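Local coordinates for AvrA (PDB 6BE0), which probably transfers acetyl groups from acetyl-CoA to serine and threonine residues of target proteins, as a YopJ-family bacterial effector that binds inositol hexakisphosphate, at residues 83-88 with 194-199; 92-97 with 114-118; 109-115 with 126-132. One frame throughout, in Å; residues are numbered along the deposited sequence.

Interaction 1 (83-88 with 194-199); sequences YPELNL and AKKLQL. With IHP (inositol hexakisphosphate), chain B.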
loop_
_atom_site.group_PDB
_atom_site.type_symbol
_atom_site.label_atom_id
_atom_site.label_comp_id
_atom_site.label_asym_id
_atom_site.label_seq_id
_atom_site.Cartn_x
_atom_site.Cartn_y
_atom_site.Cartn_z
ATOM N N TYR A 83 -1.380 14.647 7.227
ATOM C CA TYR A 83 0.073 14.670 7.040
ATOM C C TYR A 83 0.480 15.558 5.865
ATOM O O TYR A 83 0.538 15.095 4.727
ATOM C CB TYR A 83 0.600 13.252 6.835
ATOM C CG TYR A 83 0.526 12.428 8.092
ATOM C CD1 TYR A 83 1.357 12.704 9.168
ATOM C CD2 TYR A 83 -0.380 11.383 8.213
ATOM C CE1 TYR A 83 1.294 11.964 10.326
ATOM C CE2 TYR A 83 -0.451 10.633 9.369
ATOM C CZ TYR A 83 0.388 10.930 10.423
ATOM O OH TYR A 83 0.324 10.191 11.578
ATOM N N PRO A 84 0.761 16.844 6.140
ATOM C CA PRO A 84 1.134 17.817 5.106
ATOM C C PRO A 84 2.380 17.451 4.292
ATOM O O PRO A 84 2.514 17.925 3.163
ATOM C CB PRO A 84 1.384 19.097 5.912
ATOM C CG PRO A 84 0.540 18.946 7.121
ATOM C CD PRO A 84 0.586 17.490 7.455
ATOM N N GLU A 85 3.270 16.633 4.848
ATOM C CA GLU A 85 4.503 16.261 4.155
ATOM C C GLU A 85 4.332 14.992 3.318
ATOM O O GLU A 85 5.252 14.575 2.613
ATOM C CB GLU A 85 5.641 16.067 5.162
ATOM C CG GLU A 85 6.055 17.348 5.877
ATOM C CD GLU A 85 7.230 17.143 6.819
ATOM O OE1 GLU A 85 7.708 15.995 6.941
ATOM O OE2 GLU A 85 7.675 18.135 7.438
ATOM N N LEU A 86 3.150 14.391 3.398
ATOM C CA LEU A 86 2.868 13.130 2.719
ATOM C C LEU A 86 2.960 13.251 1.199
ATOM O O LEU A 86 3.538 12.389 0.538
ATOM C CB LEU A 86 1.478 12.627 3.116
ATOM C CG LEU A 86 0.959 11.369 2.413
ATOM C CD1 LEU A 86 1.787 10.153 2.788
ATOM C CD2 LEU A 86 -0.510 11.150 2.746
ATOM N N ASN A 87 2.382 14.320 0.655
ATOM C CA ASN A 87 2.344 14.539 -0.789
ATOM C C ASN A 87 1.765 13.342 -1.539
ATOM O O ASN A 87 2.449 12.716 -2.353
ATOM C CB ASN A 87 3.744 14.854 -1.322
ATOM C CG ASN A 87 4.245 16.214 -0.880
ATOM O OD1 ASN A 87 3.464 17.079 -0.484
ATOM N ND2 ASN A 87 5.555 16.413 -0.955
ATOM N N LEU A 88 0.504 13.030 -1.261
ATOM C CA LEU A 88 -0.165 11.910 -1.908
ATOM C C LEU A 88 -1.037 12.382 -3.065
ATOM O O LEU A 88 -1.786 13.352 -2.938
ATOM C CB LEU A 88 -1.012 11.133 -0.899
ATOM C CG LEU A 88 -1.650 9.840 -1.414
ATOM C CD1 LEU A 88 -0.594 8.873 -1.938
ATOM C CD2 LEU A 88 -2.469 9.185 -0.314
ATOM N N ALA A 194 0.827 4.087 1.984
ATOM C CA ALA A 194 1.188 5.430 1.539
ATOM C C ALA A 194 1.557 6.310 2.729
ATOM O O ALA A 194 2.556 7.029 2.696
ATOM C CB ALA A 194 0.049 6.053 0.751
ATOM N N LYS A 195 0.748 6.241 3.780
ATOM C CA LYS A 195 0.990 7.031 4.980
ATOM C C LYS A 195 2.213 6.516 5.736
ATOM O O LYS A 195 2.950 7.295 6.336
ATOM C CB LYS A 195 -0.248 7.025 5.882
ATOM C CG LYS A 195 -1.209 8.178 5.599
ATOM C CD LYS A 195 -2.661 7.727 5.491
ATOM C CE LYS A 195 -3.243 7.320 6.834
ATOM N NZ LYS A 195 -4.697 7.001 6.726
ATOM N N LYS A 196 2.434 5.205 5.697
ATOM C CA LYS A 196 3.602 4.612 6.342
ATOM C C LYS A 196 4.889 4.943 5.587
ATOM O O LYS A 196 5.952 5.078 6.193
ATOM C CB LYS A 196 3.439 3.095 6.458
ATOM C CG LYS A 196 2.395 2.652 7.476
ATOM C CD LYS A 196 2.829 2.981 8.899
ATOM C CE LYS A 196 1.813 2.500 9.924
ATOM N NZ LYS A 196 0.530 3.255 9.846
ATOM N N LEU A 197 4.793 5.071 4.265
ATOM C CA LEU A 197 5.943 5.452 3.450
ATOM C C LEU A 197 6.478 6.816 3.883
ATOM O O LEU A 197 7.674 7.088 3.779
ATOM C CB LEU A 197 5.573 5.479 1.964
ATOM C CG LEU A 197 5.407 4.128 1.265
ATOM C CD1 LEU A 197 4.765 4.314 -0.104
ATOM C CD2 LEU A 197 6.741 3.412 1.134
ATOM N N GLN A 198 5.580 7.669 4.366
ATOM C CA GLN A 198 5.961 8.982 4.875
ATOM C C GLN A 198 6.593 8.869 6.259
ATOM O O GLN A 198 7.654 9.437 6.514
ATOM C CB GLN A 198 4.738 9.905 4.924
ATOM C CG GLN A 198 4.859 11.088 5.883
ATOM C CD GLN A 198 6.072 11.951 5.609
ATOM O OE1 GLN A 198 6.639 11.915 4.516
ATOM N NE2 GLN A 198 6.480 12.731 6.604
ATOM N N LEU A 199 5.933 8.134 7.146
ATOM C CA LEU A 199 6.364 8.027 8.535
ATOM C C LEU A 199 7.673 7.255 8.679
ATOM O O LEU A 199 8.436 7.483 9.618
ATOM C CB LEU A 199 5.270 7.357 9.367
ATOM C CG LEU A 199 3.936 8.106 9.394
ATOM C CD1 LEU A 199 2.815 7.195 9.868
ATOM C CD2 LEU A 199 4.038 9.339 10.278
HETATM C C1 IHP B . -1.871 5.453 13.475
HETATM C C2 IHP B . -2.377 4.676 12.266
HETATM C C3 IHP B . -2.920 3.317 12.674
HETATM C C4 IHP B . -3.972 3.459 13.754
HETATM C C5 IHP B . -3.322 4.063 14.986
HETATM C C6 IHP B . -2.810 5.462 14.679
HETATM O O11 IHP B . -1.589 6.778 13.063
HETATM P P1 IHP B . -0.064 7.181 12.821
HETATM O O21 IHP B . 0.032 8.076 11.606
HETATM O O31 IHP B . 0.786 5.952 12.582
HETATM O O41 IHP B . 0.447 7.922 14.029
HETATM O O12 IHP B . -3.387 5.440 11.570
HETATM P P2 IHP B . -3.129 5.926 10.085
HETATM O O22 IHP B . -1.814 6.660 9.985
HETATM O O32 IHP B . -3.089 4.750 9.138
HETATM O O42 IHP B . -4.241 6.862 9.665
HETATM O O13 IHP B . -3.451 2.643 11.532
HETATM P P3 IHP B . -2.695 1.361 10.964
HETATM O O23 IHP B . -2.741 1.370 9.456
HETATM O O33 IHP B . -1.252 1.338 11.409
HETATM O O43 IHP B . -3.381 0.114 11.459
HETATM O O14 IHP B . -4.606 2.194 14.021
HETATM P P4 IHP B . -3.893 0.956 14.768
HETATM O O24 IHP B . -4.197 -0.321 14.017
HETATM O O34 IHP B . -2.393 1.127 14.845
HETATM O O44 IHP B . -4.451 0.812 16.157
HETATM O O15 IHP B . -4.223 4.104 16.094
HETATM P P5 IHP B . -3.636 3.963 17.559
HETATM O O25 IHP B . -2.141 4.205 17.545
HETATM O O35 IHP B . -4.301 4.977 18.455
HETATM O O45 IHP B . -3.896 2.581 18.105
HETATM O O16 IHP B . -3.903 6.354 14.464
HETATM P P6 IHP B . -3.939 7.715 15.234
HETATM O O26 IHP B . -5.297 8.348 15.083
HETATM O O36 IHP B . -3.656 7.488 16.697
HETATM O O46 IHP B . -2.906 8.660 14.671
#
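At one wall of the inositol hexakisphosphate pocket, the ring of Tyr83 meets Leu199, in the last turn of helix 186-199. The two side chains cross at about a right angle, with Leu199 CD2 3.8 Å from Tyr83 CE1. The other branch turns to the ligand, Leu199 CD1 lying 3.4 Å from IHP O21, although the placement of that oxygen against the tyrosine is doubtful in the model. From the helix two lysines reach farther toward the phosphates: Lys196 NZ donates to IHP O33 at 3.0 Å, while the bond from Lys195 NZ to IHP O42, also 3.0 Å, is weak. Lys195 divides its charge, since Glu295 forms a salt bridge with the same ammonium group.

Away from the ligand, the contact is carried mostly by aliphatic groups. A type I turn from Tyr83 to Leu86 brings Leu86 against the helix. With CG anti to the backbone N (chi1 175°), Leu86 sends CD1 to within 3.2 Å of Ala194 O and 3.7 Å of Gln198 CB. Farther along the chain, Leu88 CD1 packs on Ala194 CB at 3.9 Å. At the outer end Gln198 bends at chi2 and brings its amide alongside Glu85; NE2 comes 3.5 Å from Glu85 OE1, with the amide and carboxylate planes 90° apart.

The loop thus lies between helix 186-199 and helix 65-82, whose Ala79 and Asn80 touch Leu86 and whose Val76 touches Leu88. Strand 111-117 adjoins both segments through Arg113, whose NH1 donates to Leu86 O.

Interaction 2 (92-97 with 114-118); sequences MSVHEL and FLVNM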
loop_
_atom_site.group_PDB
_atom_site.type_symbol
_atom_site.label_atom_id
_atom_site.label_comp_id
_atom_site.label_asym_id
_atom_site.label_seq_id
_atom_site.Cartn_x
_atom_site.Cartn_y
_atom_site.Cartn_z
ATOM N N MET A 92 -5.459 7.665 -11.978
ATOM C CA MET A 92 -6.450 6.689 -12.405
ATOM C C MET A 92 -5.967 5.850 -13.584
ATOM O O MET A 92 -6.752 5.143 -14.216
ATOM C CB MET A 92 -7.748 7.412 -12.756
ATOM C CG MET A 92 -8.106 8.486 -11.735
ATOM S SD MET A 92 -9.804 9.076 -11.849
ATOM C CE MET A 92 -10.688 7.664 -11.175
ATOM N N SER A 93 -4.672 5.928 -13.872
ATOM C CA SER A 93 -4.064 5.090 -14.900
ATOM C C SER A 93 -2.545 5.143 -14.808
ATOM O O SER A 93 -1.981 6.037 -14.176
ATOM C CB SER A 93 -4.512 5.524 -16.296
ATOM O OG SER A 93 -3.951 6.775 -16.650
ATOM N N VAL A 94 -1.896 4.174 -15.444
ATOM C CA VAL A 94 -0.440 4.127 -15.512
ATOM C C VAL A 94 0.105 5.358 -16.227
ATOM O O VAL A 94 1.146 5.894 -15.853
ATOM C CB VAL A 94 0.041 2.857 -16.240
ATOM C CG1 VAL A 94 1.559 2.851 -16.394
ATOM C CG2 VAL A 94 -0.417 1.626 -15.489
ATOM N N HIS A 95 -0.602 5.796 -17.262
ATOM C CA HIS A 95 -0.185 6.965 -18.022
ATOM C C HIS A 95 -0.239 8.216 -17.150
ATOM O O HIS A 95 0.661 9.056 -17.185
ATOM C CB HIS A 95 -1.064 7.151 -19.259
ATOM C CG HIS A 95 -0.709 8.360 -20.065
ATOM N ND1 HIS A 95 -1.442 9.527 -20.015
ATOM C CD2 HIS A 95 0.310 8.591 -20.924
ATOM C CE1 HIS A 95 -0.894 10.421 -20.820
ATOM N NE2 HIS A 95 0.171 9.877 -21.383
ATOM N N GLU A 96 -1.305 8.332 -16.367
ATOM C CA GLU A 96 -1.478 9.471 -15.481
ATOM C C GLU A 96 -0.447 9.425 -14.356
ATOM O O GLU A 96 -0.060 10.462 -13.818
ATOM C CB GLU A 96 -2.898 9.493 -14.913
ATOM C CG GLU A 96 -3.217 10.714 -14.060
ATOM C CD GLU A 96 -4.647 10.716 -13.550
ATOM O OE1 GLU A 96 -5.505 10.057 -14.177
ATOM O OE2 GLU A 96 -4.913 11.373 -12.522
ATOM N N LEU A 97 -0.004 8.221 -14.005
ATOM C CA LEU A 97 1.042 8.056 -13.001
ATOM C C LEU A 97 2.374 8.596 -13.505
ATOM O O LEU A 97 2.990 9.442 -12.857
ATOM C CB LEU A 97 1.201 6.582 -12.615
ATOM C CG LEU A 97 2.370 6.255 -11.678
ATOM C CD1 LEU A 97 2.050 6.672 -10.249
ATOM C CD2 LEU A 97 2.738 4.781 -11.747
ATOM N N PHE A 114 1.983 8.000 -4.714
ATOM C CA PHE A 114 0.899 7.916 -5.680
ATOM C C PHE A 114 0.051 6.680 -5.455
ATOM O O PHE A 114 0.577 5.573 -5.415
ATOM C CB PHE A 114 1.453 7.891 -7.103
ATOM C CG PHE A 114 2.312 9.072 -7.443
ATOM C CD1 PHE A 114 3.681 9.031 -7.241
ATOM C CD2 PHE A 114 1.752 10.222 -7.974
ATOM C CE1 PHE A 114 4.475 10.117 -7.558
ATOM C CE2 PHE A 114 2.541 11.311 -8.291
ATOM C CZ PHE A 114 3.904 11.257 -8.083
ATOM N N LEU A 115 -1.257 6.871 -5.302
ATOM C CA LEU A 115 -2.203 5.769 -5.422
ATOM C C LEU A 115 -2.620 5.681 -6.878
ATOM O O LEU A 115 -3.216 6.616 -7.416
ATOM C CB LEU A 115 -3.427 5.963 -4.525
ATOM C CG LEU A 115 -3.210 5.964 -3.012
ATOM C CD1 LEU A 115 -4.555 5.888 -2.313
ATOM C CD2 LEU A 115 -2.309 4.823 -2.566
ATOM N N VAL A 116 -2.301 4.558 -7.512
ATOM C CA VAL A 116 -2.546 4.386 -8.938
ATOM C C VAL A 116 -3.463 3.200 -9.209
ATOM O O VAL A 116 -3.195 2.081 -8.777
ATOM C CB VAL A 116 -1.219 4.205 -9.719
ATOM C CG1 VAL A 116 -0.359 3.100 -9.103
ATOM C CG2 VAL A 116 -1.491 3.937 -11.201
ATOM N N ASN A 117 -4.554 3.463 -9.922
ATOM C CA ASN A 117 -5.393 2.397 -10.447
ATOM C C ASN A 117 -4.788 1.882 -11.744
ATOM O O ASN A 117 -4.861 2.542 -12.780
ATOM C CB ASN A 117 -6.823 2.880 -10.682
ATOM C CG ASN A 117 -7.748 1.758 -11.121
ATOM O OD1 ASN A 117 -7.385 0.582 -11.070
ATOM N ND2 ASN A 117 -8.953 2.116 -11.549
ATOM N N MET A 118 -4.184 0.700 -11.680
ATOM C CA MET A 118 -3.443 0.159 -12.811
ATOM C C MET A 118 -4.374 -0.532 -13.797
ATOM O O MET A 118 -4.052 -0.665 -14.977
ATOM C CB MET A 118 -2.372 -0.819 -12.323
ATOM C CG MET A 118 -1.657 -0.371 -11.053
ATOM S SD MET A 118 0.112 -0.699 -11.080
ATOM C CE MET A 118 0.694 0.797 -11.852
HETATM O O HOH W 1 -3.763 1.861 -16.453
#
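Asn117 OD1 accepts two backbone N-H groups, those of Gly119 and His124, which pins its amide into the turn after strand 111-117 while its CB lies beside the backbone of Met92. The carbonyl of the same residue faces the helix start: Ser93 CA approaches Asn117 O at 3.4 Å, a CA-H...O contact with an angle of 138° at the hydrogen. No direct hydrogen bond joins the two segments. A water does the polar work instead, donating to Met118 O at 2.9 Å and accepting from Val94 N at 3.1 Å.

Ser93 is the N-cap of helix 94-106. Its OG takes the N-H of Glu96 at 3.1 Å, and Glu96 OE1 turns back to receive a weak bond from Met92 N. The cap closes the first turn of the helix, from which Val94 and Leu97 meet the other segment.

Leu97 is the main one. Its CG stands anti to the backbone N (chi1 174°), and CD1 is brought 3.4 Å from Phe114 CB and also near CG at the base of the ring; the two side chains cross at a slant. Leu97 CB meets Val116 CG2 at 4.0 Å. That methyl, anti to its own backbone N, also comes 3.7 Å from Ser93 O. The Met118 chain, bent at chi2 and chi3, sets CE 3.9 Å from Val94 CG2.

Here a helix rests on its neighbour in the beta-alpha-beta unit of strand 88-91, helix 94-106 and strand 111-117. Aliphatic groups make most of the contact; the polar atoms named bond within their own segment, to the neighbouring turn or to the water, which is consistent with a contact held mainly by hydrophobic burial.

Interaction 3 (109-115 with 126-132); sequences VESARFL and SVVDFRV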
loop_
_atom_site.group_PDB
_atom_site.type_symbol
_atom_site.label_atom_id
_atom_site.label_comp_id
_atom_site.label_asym_id
_atom_site.label_seq_id
_atom_site.Cartn_x
_atom_site.Cartn_y
_atom_site.Cartn_z
ATOM N N VAL A 109 9.928 18.783 -6.330
ATOM C CA VAL A 109 9.527 17.935 -5.212
ATOM C C VAL A 109 10.458 16.730 -5.139
ATOM O O VAL A 109 10.870 16.190 -6.165
ATOM C CB VAL A 109 8.065 17.474 -5.348
ATOM C CG1 VAL A 109 7.682 16.523 -4.218
ATOM C CG2 VAL A 109 7.137 18.680 -5.367
ATOM N N GLU A 110 10.780 16.317 -3.917
ATOM C CA GLU A 110 11.800 15.300 -3.681
ATOM C C GLU A 110 11.236 14.081 -2.961
ATOM O O GLU A 110 11.927 13.078 -2.782
ATOM C CB GLU A 110 12.944 15.905 -2.868
ATOM C CG GLU A 110 13.576 17.121 -3.532
ATOM C CD GLU A 110 14.796 17.629 -2.790
ATOM O OE1 GLU A 110 15.157 17.032 -1.753
ATOM O OE2 GLU A 110 15.393 18.628 -3.246
ATOM N N SER A 111 9.978 14.177 -2.551
ATOM C CA SER A 111 9.324 13.114 -1.808
ATOM C C SER A 111 7.821 13.152 -2.058
ATOM O O SER A 111 7.153 14.130 -1.718
ATOM C CB SER A 111 9.619 13.248 -0.313
ATOM O OG SER A 111 8.883 12.303 0.443
ATOM N N ALA A 112 7.294 12.089 -2.656
ATOM C CA ALA A 112 5.874 12.024 -2.970
ATOM C C ALA A 112 5.399 10.581 -3.100
ATOM O O ALA A 112 6.203 9.661 -3.264
ATOM C CB ALA A 112 5.581 12.793 -4.248
ATOM N N ARG A 113 4.086 10.394 -3.007
ATOM C CA ARG A 113 3.479 9.077 -3.158
ATOM C C ARG A 113 2.296 9.138 -4.109
ATOM O O ARG A 113 1.684 10.190 -4.289
ATOM C CB ARG A 113 3.029 8.520 -1.805
ATOM C CG ARG A 113 4.171 8.137 -0.889
ATOM C CD ARG A 113 4.625 9.313 -0.046
ATOM N NE ARG A 113 5.959 9.106 0.506
ATOM C CZ ARG A 113 6.650 10.031 1.165
ATOM N NH1 ARG A 113 6.135 11.241 1.358
ATOM N NH2 ARG A 113 7.859 9.747 1.629
ATOM N N PHE A 114 1.983 8.000 -4.714
ATOM C CA PHE A 114 0.899 7.916 -5.680
ATOM C C PHE A 114 0.051 6.680 -5.455
ATOM O O PHE A 114 0.577 5.573 -5.415
ATOM C CB PHE A 114 1.453 7.891 -7.103
ATOM C CG PHE A 114 2.312 9.072 -7.443
ATOM C CD1 PHE A 114 3.681 9.031 -7.241
ATOM C CD2 PHE A 114 1.752 10.222 -7.974
ATOM C CE1 PHE A 114 4.475 10.117 -7.558
ATOM C CE2 PHE A 114 2.541 11.311 -8.291
ATOM C CZ PHE A 114 3.904 11.257 -8.083
ATOM N N LEU A 115 -1.257 6.871 -5.302
ATOM C CA LEU A 115 -2.203 5.769 -5.422
ATOM C C LEU A 115 -2.620 5.681 -6.878
ATOM O O LEU A 115 -3.216 6.616 -7.416
ATOM C CB LEU A 115 -3.427 5.963 -4.525
ATOM C CG LEU A 115 -3.210 5.964 -3.012
ATOM C CD1 LEU A 115 -4.555 5.888 -2.313
ATOM C CD2 LEU A 115 -2.309 4.823 -2.566
ATOM N N SER A 126 -2.563 0.315 -6.514
ATOM C CA SER A 126 -1.267 0.113 -5.873
ATOM C C SER A 126 -0.741 1.441 -5.343
ATOM O O SER A 126 -1.345 2.489 -5.573
ATOM C CB SER A 126 -0.262 -0.495 -6.854
ATOM O OG SER A 126 -0.728 -1.728 -7.367
ATOM N N VAL A 127 0.383 1.391 -4.634
ATOM C CA VAL A 127 1.027 2.600 -4.135
ATOM C C VAL A 127 2.460 2.688 -4.653
ATOM O O VAL A 127 3.183 1.693 -4.685
ATOM C CB VAL A 127 1.020 2.659 -2.590
ATOM C CG1 VAL A 127 1.794 1.494 -1.990
ATOM C CG2 VAL A 127 1.579 3.991 -2.103
ATOM N N VAL A 128 2.851 3.889 -5.067
ATOM C CA VAL A 128 4.197 4.150 -5.564
ATOM C C VAL A 128 4.893 5.152 -4.656
ATOM O O VAL A 128 4.308 6.171 -4.301
ATOM C CB VAL A 128 4.175 4.705 -7.006
ATOM C CG1 VAL A 128 5.589 5.033 -7.486
ATOM C CG2 VAL A 128 3.506 3.721 -7.948
ATOM N N ASP A 129 6.136 4.862 -4.281
ATOM C CA ASP A 129 6.936 5.811 -3.515
ATOM C C ASP A 129 7.943 6.500 -4.428
ATOM O O ASP A 129 8.661 5.845 -5.186
ATOM C CB ASP A 129 7.659 5.120 -2.359
ATOM C CG ASP A 129 8.171 6.106 -1.317
ATOM O OD1 ASP A 129 7.568 7.190 -1.163
ATOM O OD2 ASP A 129 9.174 5.794 -0.645
ATOM N N PHE A 130 7.980 7.825 -4.337
ATOM C CA PHE A 130 8.817 8.661 -5.191
ATOM C C PHE A 130 9.832 9.417 -4.337
ATOM O O PHE A 130 9.471 10.073 -3.363
ATOM C CB PHE A 130 7.939 9.630 -5.993
ATOM C CG PHE A 130 8.708 10.649 -6.784
ATOM C CD1 PHE A 130 9.037 10.415 -8.108
ATOM C CD2 PHE A 130 9.080 11.851 -6.207
ATOM C CE1 PHE A 130 9.736 11.359 -8.838
ATOM C CE2 PHE A 130 9.778 12.796 -6.931
ATOM C CZ PHE A 130 10.108 12.551 -8.248
ATOM N N ARG A 131 11.104 9.317 -4.710
ATOM C CA ARG A 131 12.187 9.900 -3.923
ATOM C C ARG A 131 13.356 10.300 -4.819
ATOM O O ARG A 131 13.928 9.452 -5.505
ATOM C CB ARG A 131 12.655 8.900 -2.856
ATOM C CG ARG A 131 13.756 9.402 -1.920
ATOM C CD ARG A 131 13.185 10.073 -0.678
ATOM N NE ARG A 131 12.439 9.141 0.170
ATOM C CZ ARG A 131 12.966 8.428 1.163
ATOM N NH1 ARG A 131 14.256 8.521 1.458
ATOM N NH2 ARG A 131 12.196 7.613 1.871
ATOM N N VAL A 132 13.709 11.584 -4.822
ATOM C CA VAL A 132 14.923 12.017 -5.511
ATOM C C VAL A 132 16.037 12.033 -4.475
ATOM O O VAL A 132 15.865 12.513 -3.353
ATOM C CB VAL A 132 14.789 13.407 -6.208
ATOM C CG1 VAL A 132 13.449 13.538 -6.923
ATOM C CG2 VAL A 132 14.984 14.554 -5.234
HETATM O O HOH W 2 9.769 9.106 -0.638
HETATM O O HOH W 3 9.268 7.224 1.640
#
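Arg113 and Asp129 run side by side from facing strands, and Arg113 NE donates to Asp129 OD1 at 3.0 Å in a salt bridge. The guanidinium and carboxylate planes are only 16° apart, yet the oxygen sits tilted out of the guanidinium plane and the bond is bent, 137° at the hydrogen. One water accepts from Arg113 NH2 and Arg131 NH2 and lies 2.7 Å from Asp129 OD2, to which it can donate; Asp129 probably balances the charge of the two arginines. A second water takes Arg131 NE at 2.8 Å.

On the other face of the sheet, Phe114 and Phe130 point the same way, with Phe130 CB at the edge of the Phe114 ring, 3.8 Å from CE1. Phe130 also presents its own ring edge to Ala112 N and Val109 O.

The backbones hold these groups in register. Phe130 N to Ala112 O (2.8 Å) and Phe114 N to Val128 O (3.0 Å) each belong to a reciprocal pair, and Val132 N to Glu110 O (3.1 Å) extends the series.

Farther out, His208 bonds Asp129 OD2, while Phe201 accepts from Arg131 NH2 through its carbonyl and makes a cation-pi contact with Arg131. Thr104 of helix 94-106 touches both phenylalanines. The whole is an antiparallel beta hairpin, strands 111-117 and 125-133, inside the mixed sheet of the acetyltransferase.

How the interactions relate
From the N terminus, the chain leaves helix 65-82 through 83-88 and enters the five-stranded mixed sheet. Interaction 2 closes the first loop, bringing the start of helix 94-106 onto strand 111-117. Interaction 3 starts just before that strand, shares Phe114 and Leu115 with interaction 2, and closes a second loop that overlaps the first, pairing the strand with strand 125-133. Both nest within the long loop that interaction 1 closes when helix 186-199 returns to 83-88. Interactions 1 and 3 adjoin, about 9 Å between centres, with Asn87 O 2.9 Å from Arg113 N. Together the three tie the sheet to helix 94-106, and the inositol hexakisphosphate-binding helix 186-199 to the loop that leads into strand 88-91.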